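Local coordinates for protein toll-receptor-related 2 (Hydra vulgaris, PDB 4W8H) that is a Toll-related transmembrane receptor that probably signals inside the cell through its TIR domain, the part described here, at residues A[43-47]-A[48-52]; A[116-119]-A[120-124]; A[14-17]-A[18-22]; A[78-81]-A[82-85]. All coordinates share one frame; numbering follows the deposited sequence. Where two conformers were deposited one is given.

Interaction 1 (A[43-47]-A[48-52]); sequences PGNFF and AENIM
The carboxylate of Glu-49 comes up obliquely to the Phe-46 ring, its OE1 3.6 Å from Phe-46 CD2, while the two side chains run alongside each other in the same direction. Asn-45 crosses Glu-49 at about a right angle, putting Asn-45 CB 3.5 Å from the same OE1. That oxygen also accepts the backbone N-H of Phe-46, N to OE1 2.9 Å and nearly straight at 160°, on the anti side and somewhat out of the carboxylate plane. With CG beside its backbone N (chi1 -70°), the extended Glu-49 chain can reach back to this N-H; an alanine here would probably leave the Phe-46 N-H without its acceptor. A negative side chain also suits the first turn, where its charge probably interacts favourably with the N-terminal end of the helix. Asn-50 OD1 takes the N-H of Thr-42 and a hydrogen from a water 2.7 Å from OD1. The bond from the N-H of N-cap Phe-46 to the side chain of Glu-49, three residues on, is one half of a capping box; phenylalanine cannot supply the reciprocal side-chain bond. Helix 47-56 thus starts just after the Pro-Gly pair of the BB loop of TIR domains.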
loop_
_atom_site.group_PDB
_atom_site.type_symbol
_atom_site.label_atom_id
_atom_site.label_comp_id
_atom_site.label_asym_id
_atom_site.label_seq_id
_atom_site.Cartn_x
_atom_site.Cartn_y
_atom_site.Cartn_z
ATOM N N PRO A 43 -4.614 -16.226 11.215
ATOM C CA PRO A 43 -3.767 -17.415 11.184
ATOM C C PRO A 43 -4.582 -18.656 10.872
ATOM O O PRO A 43 -5.684 -18.795 11.363
ATOM C CB PRO A 43 -3.177 -17.486 12.590
ATOM C CG PRO A 43 -4.238 -16.848 13.443
ATOM C CD PRO A 43 -4.896 -15.794 12.590
ATOM N N GLY A 44 -4.050 -19.546 10.044
ATOM C CA GLY A 44 -4.743 -20.740 9.608
ATOM C C GLY A 44 -5.534 -20.560 8.363
ATOM O O GLY A 44 -6.024 -21.566 7.830
ATOM N N ASN A 45 -5.693 -19.324 7.894
ATOM C CA ASN A 45 -6.216 -19.103 6.562
ATOM C C ASN A 45 -5.084 -19.231 5.576
ATOM O O ASN A 45 -3.910 -19.022 5.915
ATOM C CB ASN A 45 -6.881 -17.731 6.445
ATOM C CG ASN A 45 -8.334 -17.740 6.858
ATOM O OD1 ASN A 45 -8.836 -18.737 7.341
ATOM N ND2 ASN A 45 -9.001 -16.614 6.696
ATOM N N PHE A 46 -5.429 -19.559 4.329
ATOM C CA PHE A 46 -4.429 -19.595 3.287
ATOM C C PHE A 46 -3.989 -18.178 2.928
ATOM O O PHE A 46 -4.732 -17.202 3.113
ATOM C CB PHE A 46 -4.944 -20.319 2.025
ATOM C CG PHE A 46 -5.244 -21.768 2.266
ATOM C CD1 PHE A 46 -4.221 -22.627 2.560
ATOM C CD2 PHE A 46 -6.538 -22.231 2.288
ATOM C CE1 PHE A 46 -4.478 -23.959 2.828
ATOM C CE2 PHE A 46 -6.800 -23.565 2.542
ATOM C CZ PHE A 46 -5.767 -24.411 2.817
ATOM N N PHE A 47 -2.792 -18.079 2.387
ATOM C CA PHE A 47 -2.265 -16.769 1.995
ATOM C C PHE A 47 -3.274 -16.038 1.093
ATOM O O PHE A 47 -3.481 -14.847 1.273
ATOM C CB PHE A 47 -0.967 -16.910 1.197
ATOM C CG PHE A 47 0.245 -17.406 1.987
ATOM C CD1 PHE A 47 0.240 -17.511 3.359
ATOM C CD2 PHE A 47 1.396 -17.778 1.301
ATOM C CE1 PHE A 47 1.387 -17.940 4.028
ATOM C CE2 PHE A 47 2.532 -18.173 1.967
ATOM C CZ PHE A 47 2.503 -18.282 3.326
ATOM N N ALA A 48 -3.857 -16.747 0.115
ATOM C CA ALA A 48 -4.752 -16.095 -0.816
ATOM C C ALA A 48 -6.005 -15.570 -0.133
ATOM O O ALA A 48 -6.541 -14.534 -0.531
ATOM C CB ALA A 48 -5.165 -17.058 -1.946
ATOM N N GLU A 49 -6.469 -16.267 0.899
ATOM C CA GLU A 49 -7.610 -15.802 1.661
ATOM C C GLU A 49 -7.303 -14.495 2.393
ATOM O O GLU A 49 -8.121 -13.592 2.440
ATOM C CB GLU A 49 -8.025 -16.864 2.651
ATOM C CG GLU A 49 -8.640 -18.069 1.948
ATOM C CD GLU A 49 -9.045 -19.167 2.880
ATOM O OE1 GLU A 49 -8.289 -19.531 3.794
ATOM O OE2 GLU A 49 -10.123 -19.768 2.628
ATOM N N ASN A 50 -6.134 -14.402 3.006
ATOM C CA ASN A 50 -5.742 -13.180 3.688
ATOM C C ASN A 50 -5.509 -12.033 2.728
ATOM O O ASN A 50 -5.807 -10.890 3.066
ATOM C CB ASN A 50 -4.526 -13.478 4.591
ATOM C CG ASN A 50 -4.962 -14.090 5.909
ATOM O OD1 ASN A 50 -5.951 -13.662 6.500
ATOM N ND2 ASN A 50 -4.247 -15.092 6.372
ATOM N N ILE A 51 -4.941 -12.311 1.560
ATOM C CA ILE A 51 -4.819 -11.284 0.509
ATOM C C ILE A 51 -6.173 -10.724 0.182
ATOM O O ILE A 51 -6.370 -9.525 0.122
ATOM C CB ILE A 51 -4.119 -11.859 -0.726
ATOM C CG1 ILE A 51 -2.644 -12.132 -0.429
ATOM C CG2 ILE A 51 -4.242 -10.893 -1.925
ATOM C CD1 ILE A 51 -1.907 -12.947 -1.502
ATOM N N MET A 52 -7.133 -11.626 -0.087
ATOM C CA MET A 52 -8.453 -11.199 -0.538
ATOM C C MET A 52 -9.258 -10.488 0.531
ATOM O O MET A 52 -10.004 -9.573 0.231
ATOM C CB MET A 52 -9.225 -12.386 -1.124
ATOM C CG MET A 52 -8.581 -12.849 -2.420
ATOM S SD MET A 52 -8.524 -11.647 -3.753
ATOM C CE MET A 52 -10.227 -11.142 -3.845
HETATM O O HOH W 1 -8.457 -14.403 5.710
#

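Interaction 2 (A[116-119]-A[120-124]); sequences PVFW and RNLFR
Arg-120 starts with CG opposite its backbone N (chi1 177°) and folds at chi3 (73°), which lays its guanidinium against Val-117 one turn back. This is the outer side of helix 115-127, an amphipathic helix packed on the sheet of the flavodoxin-like TIR domain. In the Arg-120 conformer described, Val-117 CG1 sits over one guanidinium face, 3.3 Å from NH1, so the branched valine supplies a compact apolar seat for a flat cation. In the conformers described for both arginines, Asn-121 serves the two: its OD1 lies at the edge of the Arg-120 guanidinium and accepts from NE at 3.3 Å, the donor standing above the amide carbonyl plane, with weak bonds from Arg-120 NH1 and Arg-124 NH2. A leucine in its place would probably leave these guanidinium groups without the acceptor they share.

The inner side is apolar and aromatic. Phe-118 sets CD2 over one face of the Trp-119 indole, and Leu-122 runs beside that indole, its CD2 3.9 Å from Trp-119 CZ3. Phe-123 crosses it at a slant, CE1 4.1 Å from Trp-119 CE3, and turns one ring face to the carbonyl oxygen of Trp-119. Large apolar residues suit this side because they meet other elements: Trp-119 and Leu-122 touch Leu-23 of helix 16-29, Lys-26 makes a cation-pi contact with the indole, and Phe-118 and Leu-122 reach Leu-107. Near the helix start a water takes the place of a direct backbone bond, accepting from Arg-120 N at 3.0 Å and donating to Pro-116 O at 2.9 Å.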
loop_
_atom_site.group_PDB
_atom_site.type_symbol
_atom_site.label_atom_id
_atom_site.label_comp_id
_atom_site.label_asym_id
_atom_site.label_seq_id
_atom_site.Cartn_x
_atom_site.Cartn_y
_atom_site.Cartn_z
ATOM N N PRO A 116 8.043 17.471 1.697
ATOM C CA PRO A 116 7.099 18.263 2.499
ATOM C C PRO A 116 5.613 18.150 2.073
ATOM O O PRO A 116 4.791 18.584 2.878
ATOM C CB PRO A 116 7.630 19.708 2.360
ATOM C CG PRO A 116 9.105 19.526 2.155
ATOM C CD PRO A 116 9.213 18.277 1.290
ATOM N N VAL A 117 5.282 17.609 0.890
ATOM C CA VAL A 117 3.871 17.432 0.503
ATOM C C VAL A 117 3.411 15.964 0.408
ATOM O O VAL A 117 2.244 15.675 0.101
ATOM C CB VAL A 117 3.545 18.146 -0.822
ATOM C CG1 VAL A 117 3.932 19.625 -0.758
ATOM C CG2 VAL A 117 4.239 17.510 -1.981
ATOM N N PHE A 118 4.306 15.043 0.698
ATOM C CA PHE A 118 4.009 13.619 0.644
ATOM C C PHE A 118 2.788 13.238 1.473
ATOM O O PHE A 118 1.853 12.604 0.976
ATOM C CB PHE A 118 5.241 12.825 1.103
ATOM C CG PHE A 118 5.054 11.328 1.018
ATOM C CD1 PHE A 118 5.332 10.653 -0.161
ATOM C CD2 PHE A 118 4.601 10.640 2.104
ATOM C CE1 PHE A 118 5.152 9.264 -0.234
ATOM C CE2 PHE A 118 4.416 9.267 2.044
ATOM C CZ PHE A 118 4.701 8.584 0.881
ATOM N N TRP A 119 2.785 13.573 2.760
ATOM C CA TRP A 119 1.710 13.096 3.612
ATOM C C TRP A 119 0.398 13.776 3.225
ATOM O O TRP A 119 -0.624 13.138 3.209
ATOM C CB TRP A 119 2.044 13.334 5.107
ATOM C CG TRP A 119 3.243 12.569 5.510
ATOM C CD1 TRP A 119 4.479 13.052 5.846
ATOM C CD2 TRP A 119 3.348 11.148 5.592
ATOM N NE1 TRP A 119 5.333 12.028 6.150
ATOM C CE2 TRP A 119 4.671 10.845 6.000
ATOM C CE3 TRP A 119 2.455 10.085 5.390
ATOM C CZ2 TRP A 119 5.132 9.543 6.141
ATOM C CZ3 TRP A 119 2.915 8.793 5.608
ATOM C CH2 TRP A 119 4.246 8.535 5.946
ATOM N N ARG A 120 0.428 15.068 2.925
ATOM C CA ARG A 120 -0.743 15.795 2.452
ATOM C C ARG A 120 -1.369 15.076 1.258
ATOM O O ARG A 120 -2.574 14.891 1.177
ATOM C CB ARG A 120 -0.341 17.221 2.060
ATOM C CG ARG A 120 -1.448 18.075 1.471
ATOM C CD ARG A 120 -0.832 19.323 0.796
ATOM N NE ARG A 120 -0.141 19.013 -0.466
ATOM C CZ ARG A 120 0.442 19.919 -1.258
ATOM N NH1 ARG A 120 1.031 19.527 -2.377
ATOM N NH2 ARG A 120 0.440 21.215 -0.954
ATOM N N ASN A 121 -0.530 14.718 0.309
ATOM C CA ASN A 121 -1.034 14.072 -0.896
ATOM C C ASN A 121 -1.616 12.691 -0.615
ATOM O O ASN A 121 -2.675 12.331 -1.134
ATOM C CB ASN A 121 0.081 13.947 -1.944
ATOM C CG ASN A 121 0.504 15.291 -2.528
ATOM O OD1 ASN A 121 -0.164 16.315 -2.359
ATOM N ND2 ASN A 121 1.632 15.278 -3.214
ATOM N N LEU A 122 -0.926 11.920 0.208
ATOM C CA LEU A 122 -1.396 10.592 0.552
ATOM C C LEU A 122 -2.753 10.673 1.258
ATOM O O LEU A 122 -3.718 9.990 0.886
ATOM C CB LEU A 122 -0.364 9.909 1.447
ATOM C CG LEU A 122 -0.732 8.514 1.931
ATOM C CD1 LEU A 122 -0.974 7.525 0.752
ATOM C CD2 LEU A 122 0.346 7.937 2.823
ATOM N N PHE A 123 -2.834 11.503 2.291
ATOM C CA PHE A 123 -4.058 11.551 3.068
ATOM C C PHE A 123 -5.200 12.097 2.214
ATOM O O PHE A 123 -6.342 11.664 2.341
ATOM C CB PHE A 123 -3.889 12.426 4.309
ATOM C CG PHE A 123 -2.929 11.902 5.335
ATOM C CD1 PHE A 123 -2.423 10.617 5.317
ATOM C CD2 PHE A 123 -2.439 12.767 6.264
ATOM C CE1 PHE A 123 -1.515 10.186 6.251
ATOM C CE2 PHE A 123 -1.531 12.345 7.217
ATOM C CZ PHE A 123 -1.059 11.054 7.206
ATOM N N ARG A 124 -4.935 13.053 1.340
ATOM C CA ARG A 124 -5.969 13.618 0.478
ATOM C C ARG A 124 -6.564 12.550 -0.433
ATOM O O ARG A 124 -7.777 12.504 -0.659
ATOM C CB ARG A 124 -5.369 14.771 -0.331
ATOM C CG ARG A 124 -6.353 15.512 -1.195
ATOM C CD ARG A 124 -5.610 16.418 -2.140
ATOM N NE ARG A 124 -4.963 17.542 -1.469
ATOM C CZ ARG A 124 -3.686 17.907 -1.611
ATOM N NH1 ARG A 124 -3.280 18.973 -0.955
ATOM N NH2 ARG A 124 -2.825 17.261 -2.401
HETATM O O HOH W 2 2.715 16.844 3.784
#

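Interaction 3 (A[14-17]-A[18-22]); sequences EDRE and WVINT
Arg-16 and Ile-20 lie side by side one turn apart, at the start of helix 16-29 in the beta-alpha-beta unit formed with strands 5-10 and 34-35. In the conformer described, Arg-16 CG is 3.6 Å from Ile-20 CG1, so the aliphatic stem of the arginine shields the isoleucine while its charged end can stay at the surface. Backbone bonding holds the two in step, Ile-20 N to Arg-16 O 2.8 Å. Glu-17 is covered chiefly through its backbone and CB; its carbonyl receives Asn-21 N at 2.9 Å, and its extended side chain, with CG opposite the backbone N (chi1 -172°), heads outward, as fits a charged residue on the exposed side. Trp-18 leaves the helix on another side. Thr-22 CB rests over one indole face, toward the rim, 3.8 Å above the plane, and the ring also stacks on Tyr-92 and meets Trp-109, a wide flat group bridging helix and other parts of the chain. Asp-15, at the N-cap, makes no capping bond with its side chain: its carboxylate is engaged by Arg-93 in a salt bridge and by the Ser-66 hydroxyl. On the outer side a water is hydrogen-bonded to Thr-22 OG1 at 2.7 Å and only weakly to Glu-17 O.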
loop_
_atom_site.group_PDB
_atom_site.type_symbol
_atom_site.label_atom_id
_atom_site.label_comp_id
_atom_site.label_asym_id
_atom_site.label_seq_id
_atom_site.Cartn_x
_atom_site.Cartn_y
_atom_site.Cartn_z
ATOM N N GLU A 14 11.041 -6.761 4.364
ATOM C CA GLU A 14 12.305 -6.033 4.512
ATOM C C GLU A 14 12.082 -4.538 4.785
ATOM O O GLU A 14 12.943 -3.865 5.320
ATOM C CB GLU A 14 13.131 -6.208 3.240
ATOM C CG GLU A 14 13.742 -7.583 3.026
ATOM C CD GLU A 14 12.818 -8.588 2.377
ATOM O OE1 GLU A 14 11.657 -8.287 2.074
ATOM O OE2 GLU A 14 13.291 -9.721 2.164
ATOM N N ASP A 15 10.920 -4.008 4.388
ATOM C CA ASP A 15 10.564 -2.599 4.578
ATOM C C ASP A 15 9.653 -2.382 5.780
ATOM O O ASP A 15 9.081 -1.318 5.931
ATOM C CB ASP A 15 9.870 -2.110 3.300
ATOM C CG ASP A 15 10.767 -2.185 2.091
ATOM O OD1 ASP A 15 11.970 -1.864 2.185
ATOM O OD2 ASP A 15 10.259 -2.580 1.026
ATOM N N ARG A 16 9.527 -3.372 6.647
ATOM C CA ARG A 16 8.616 -3.307 7.778
ATOM C C ARG A 16 8.858 -2.149 8.708
ATOM O O ARG A 16 7.896 -1.620 9.269
ATOM C CB ARG A 16 8.638 -4.615 8.561
ATOM C CG ARG A 16 7.469 -4.800 9.525
ATOM C CD ARG A 16 7.325 -6.247 9.937
ATOM N NE ARG A 16 8.458 -6.675 10.733
ATOM C CZ ARG A 16 8.610 -7.900 11.227
ATOM N NH1 ARG A 16 7.710 -8.846 10.996
ATOM N NH2 ARG A 16 9.681 -8.170 11.936
ATOM N N GLU A 17 10.127 -1.818 8.955
ATOM C CA GLU A 17 10.404 -0.749 9.920
ATOM C C GLU A 17 9.686 0.553 9.545
ATOM O O GLU A 17 8.940 1.124 10.361
ATOM C CB GLU A 17 11.914 -0.521 10.104
ATOM C CG GLU A 17 12.287 0.436 11.242
ATOM C CD GLU A 17 13.831 0.653 11.389
ATOM O OE1 GLU A 17 14.587 0.196 10.510
ATOM O OE2 GLU A 17 14.284 1.263 12.383
ATOM N N TRP A 18 9.907 1.035 8.316
ATOM C CA TRP A 18 9.275 2.286 7.867
ATOM C C TRP A 18 7.780 2.072 7.727
ATOM O O TRP A 18 6.974 2.905 8.122
ATOM C CB TRP A 18 9.872 2.742 6.538
ATOM C CG TRP A 18 9.359 4.047 6.045
ATOM C CD1 TRP A 18 9.853 5.293 6.341
ATOM C CD2 TRP A 18 8.302 4.241 5.126
ATOM N NE1 TRP A 18 9.146 6.248 5.675
ATOM C CE2 TRP A 18 8.201 5.636 4.896
ATOM C CE3 TRP A 18 7.443 3.380 4.434
ATOM C CZ2 TRP A 18 7.245 6.189 4.022
ATOM C CZ3 TRP A 18 6.505 3.929 3.535
ATOM C CH2 TRP A 18 6.401 5.328 3.364
ATOM N N VAL A 19 7.368 0.926 7.202
ATOM C CA VAL A 19 5.941 0.714 6.985
ATOM C C VAL A 19 5.162 0.735 8.275
ATOM O O VAL A 19 4.127 1.403 8.354
ATOM C CB VAL A 19 5.680 -0.563 6.157
ATOM C CG1 VAL A 19 4.151 -0.883 6.189
ATOM C CG2 VAL A 19 6.184 -0.365 4.739
ATOM N N ILE A 20 5.629 0.028 9.299
ATOM C CA ILE A 20 4.855 -0.046 10.517
ATOM C C ILE A 20 5.054 1.212 11.364
ATOM O O ILE A 20 4.078 1.814 11.854
ATOM C CB ILE A 20 5.214 -1.286 11.315
ATOM C CG1 ILE A 20 4.879 -2.545 10.508
ATOM C CG2 ILE A 20 4.483 -1.279 12.662
ATOM C CD1 ILE A 20 3.415 -2.750 10.268
ATOM N N ASN A 21 6.309 1.627 11.550
ATOM C CA ASN A 21 6.573 2.705 12.489
ATOM C C ASN A 21 6.335 4.077 11.951
ATOM O O ASN A 21 6.149 5.009 12.755
ATOM C CB ASN A 21 8.011 2.596 13.022
ATOM C CG ASN A 21 8.258 1.300 13.725
ATOM O OD1 ASN A 21 9.147 0.542 13.357
ATOM N ND2 ASN A 21 7.436 1.008 14.713
ATOM N N THR A 22 6.377 4.241 10.627
ATOM C CA THR A 22 6.132 5.550 10.016
ATOM C C THR A 22 4.800 5.591 9.294
ATOM O O THR A 22 3.925 6.372 9.662
ATOM C CB THR A 22 7.313 5.974 9.117
ATOM O OG1 THR A 22 8.505 6.066 9.903
ATOM C CG2 THR A 22 7.035 7.332 8.446
HETATM O O HOH W 3 10.393 4.258 10.721
#

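Interaction 4 (A[78-81]-A[82-85]); sequences TLQI and GLSH
This is a local contact at the C-terminal end of helix 73-82, where the chain leaves the helix and turns toward strand 87-91. The carbonyl of Ile-81 takes two bonds from Ser-84. Ser-84 OG donates to Ile-81 O at 2.7 Å, arriving in the carbonyl plane, and Ser-84 N donates to the same oxygen at 2.9 Å from well above that plane. One residue therefore grips a carbonyl at the helix end twice. The serine hydroxyl can do this because OG stands between the backbone N and the carbonyl carbon (chi1 74°), folding back over the preceding turn; serine is short enough for that reach.

The four residues from Gly-82 to His-85 form a type I beta turn, closed by His-85 N on Gly-82 O at 2.9 Å, which links helix to strand in the alternating flavodoxin-like fold. Gly-82 suits the buried last turn: its N bonds Thr-78 O at 2.8 Å, and a CB would probably lie rather close to that oxygen. Leu-83 N bonds Leu-79 O at 2.9 Å, and Leu-83 keeps an apolar hold on the helix, its CD2 4.2 Å from Leu-79 CD1; both leucines also touch Phe-100. On the side facing helix 47-56, Ile-81 packs on Met-52 and Ile-55, and His-85 lies against Ile-55 while its NE2 is hydrogen-bonded to Glu-56.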
loop_
_atom_site.group_PDB
_atom_site.type_symbol
_atom_site.label_atom_id
_atom_site.label_comp_id
_atom_site.label_asym_id
_atom_site.label_seq_id
_atom_site.Cartn_x
_atom_site.Cartn_y
_atom_site.Cartn_z
ATOM N N THR A 78 -0.769 -9.905 -4.531
ATOM C CA THR A 78 -1.631 -8.851 -4.052
ATOM C C THR A 78 -1.755 -7.742 -5.073
ATOM O O THR A 78 -2.847 -7.239 -5.335
ATOM C CB THR A 78 -1.094 -8.255 -2.743
ATOM O OG1 THR A 78 -0.946 -9.301 -1.771
ATOM C CG2 THR A 78 -1.985 -7.183 -2.235
ATOM N N LEU A 79 -0.626 -7.367 -5.668
ATOM C CA LEU A 79 -0.637 -6.323 -6.665
ATOM C C LEU A 79 -1.502 -6.695 -7.861
ATOM O O LEU A 79 -2.248 -5.866 -8.382
ATOM C CB LEU A 79 0.797 -5.983 -7.116
ATOM C CG LEU A 79 0.999 -4.948 -8.236
ATOM C CD1 LEU A 79 0.380 -3.617 -7.933
ATOM C CD2 LEU A 79 2.480 -4.747 -8.431
ATOM N N GLN A 80 -1.352 -7.927 -8.338
ATOM C CA GLN A 80 -2.141 -8.345 -9.499
ATOM C C GLN A 80 -3.647 -8.198 -9.242
ATOM O O GLN A 80 -4.382 -7.683 -10.100
ATOM C CB GLN A 80 -1.813 -9.798 -9.895
ATOM C CG GLN A 80 -0.391 -10.054 -10.374
ATOM C CD GLN A 80 0.027 -9.191 -11.531
ATOM O OE1 GLN A 80 -0.761 -8.917 -12.445
ATOM N NE2 GLN A 80 1.291 -8.755 -11.509
ATOM N N ILE A 81 -4.117 -8.607 -8.079
ATOM C CA ILE A 81 -5.530 -8.432 -7.762
ATOM C C ILE A 81 -5.835 -6.942 -7.515
ATOM O O ILE A 81 -6.877 -6.424 -7.937
ATOM C CB ILE A 81 -5.947 -9.333 -6.597
ATOM C CG1 ILE A 81 -5.639 -10.799 -6.988
ATOM C CG2 ILE A 81 -7.424 -9.140 -6.295
ATOM C CD1 ILE A 81 -5.432 -11.725 -5.830
ATOM N N GLY A 82 -4.898 -6.230 -6.892
ATOM C CA GLY A 82 -5.079 -4.804 -6.631
ATOM C C GLY A 82 -5.292 -3.961 -7.881
ATOM O O GLY A 82 -6.026 -2.976 -7.828
ATOM N N LEU A 83 -4.691 -4.367 -8.999
ATOM C CA LEU A 83 -4.886 -3.662 -10.260
ATOM C C LEU A 83 -6.344 -3.698 -10.723
ATOM O O LEU A 83 -6.767 -2.873 -11.510
ATOM C CB LEU A 83 -4.013 -4.255 -11.331
ATOM C CG LEU A 83 -2.506 -4.064 -11.146
ATOM C CD1 LEU A 83 -1.796 -4.844 -12.244
ATOM C CD2 LEU A 83 -2.117 -2.565 -11.165
ATOM N N SER A 84 -7.101 -4.657 -10.226
ATOM C CA SER A 84 -8.534 -4.712 -10.560
ATOM C C SER A 84 -9.402 -3.864 -9.632
ATOM O O SER A 84 -10.635 -3.828 -9.750
ATOM C CB SER A 84 -9.001 -6.178 -10.626
ATOM O OG SER A 84 -9.121 -6.806 -9.362
ATOM N N HIS A 85 -8.735 -3.162 -8.721
ATOM C CA HIS A 85 -9.393 -2.260 -7.829
ATOM C C HIS A 85 -8.641 -0.949 -7.874
ATOM O O HIS A 85 -8.208 -0.506 -8.933
ATOM C CB HIS A 85 -9.401 -2.871 -6.438
ATOM C CG HIS A 85 -10.303 -4.044 -6.315
ATOM N ND1 HIS A 85 -11.656 -3.958 -6.545
ATOM C CD2 HIS A 85 -10.056 -5.322 -5.962
ATOM C CE1 HIS A 85 -12.206 -5.143 -6.362
ATOM N NE2 HIS A 85 -11.258 -5.987 -5.994
#

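Along the chain the order is interaction 3, interaction 1, interaction 4, interaction 2, each a turn or end of a different helix around the parallel five-stranded sheet. They form two pairs. Interactions 1 and 4, with centres about 15 Å apart, touch where helix 47-56 lies beside helix 73-82: Ile-51 CG1 is 3.6 Å from Thr-78 OG1. Interactions 2 and 3, about 18 Å apart between centres, touch through Trp-119 on Thr-22 and Trp-18. Between the pairs, interactions 1 and 2 lie on opposite sides of the chain's centre, their centres about 31 Å apart. Two neighbouring-helix pairs, 47-56 with 73-82 and 16-29 with 115-127, thus flank the sheet of the TIR domain.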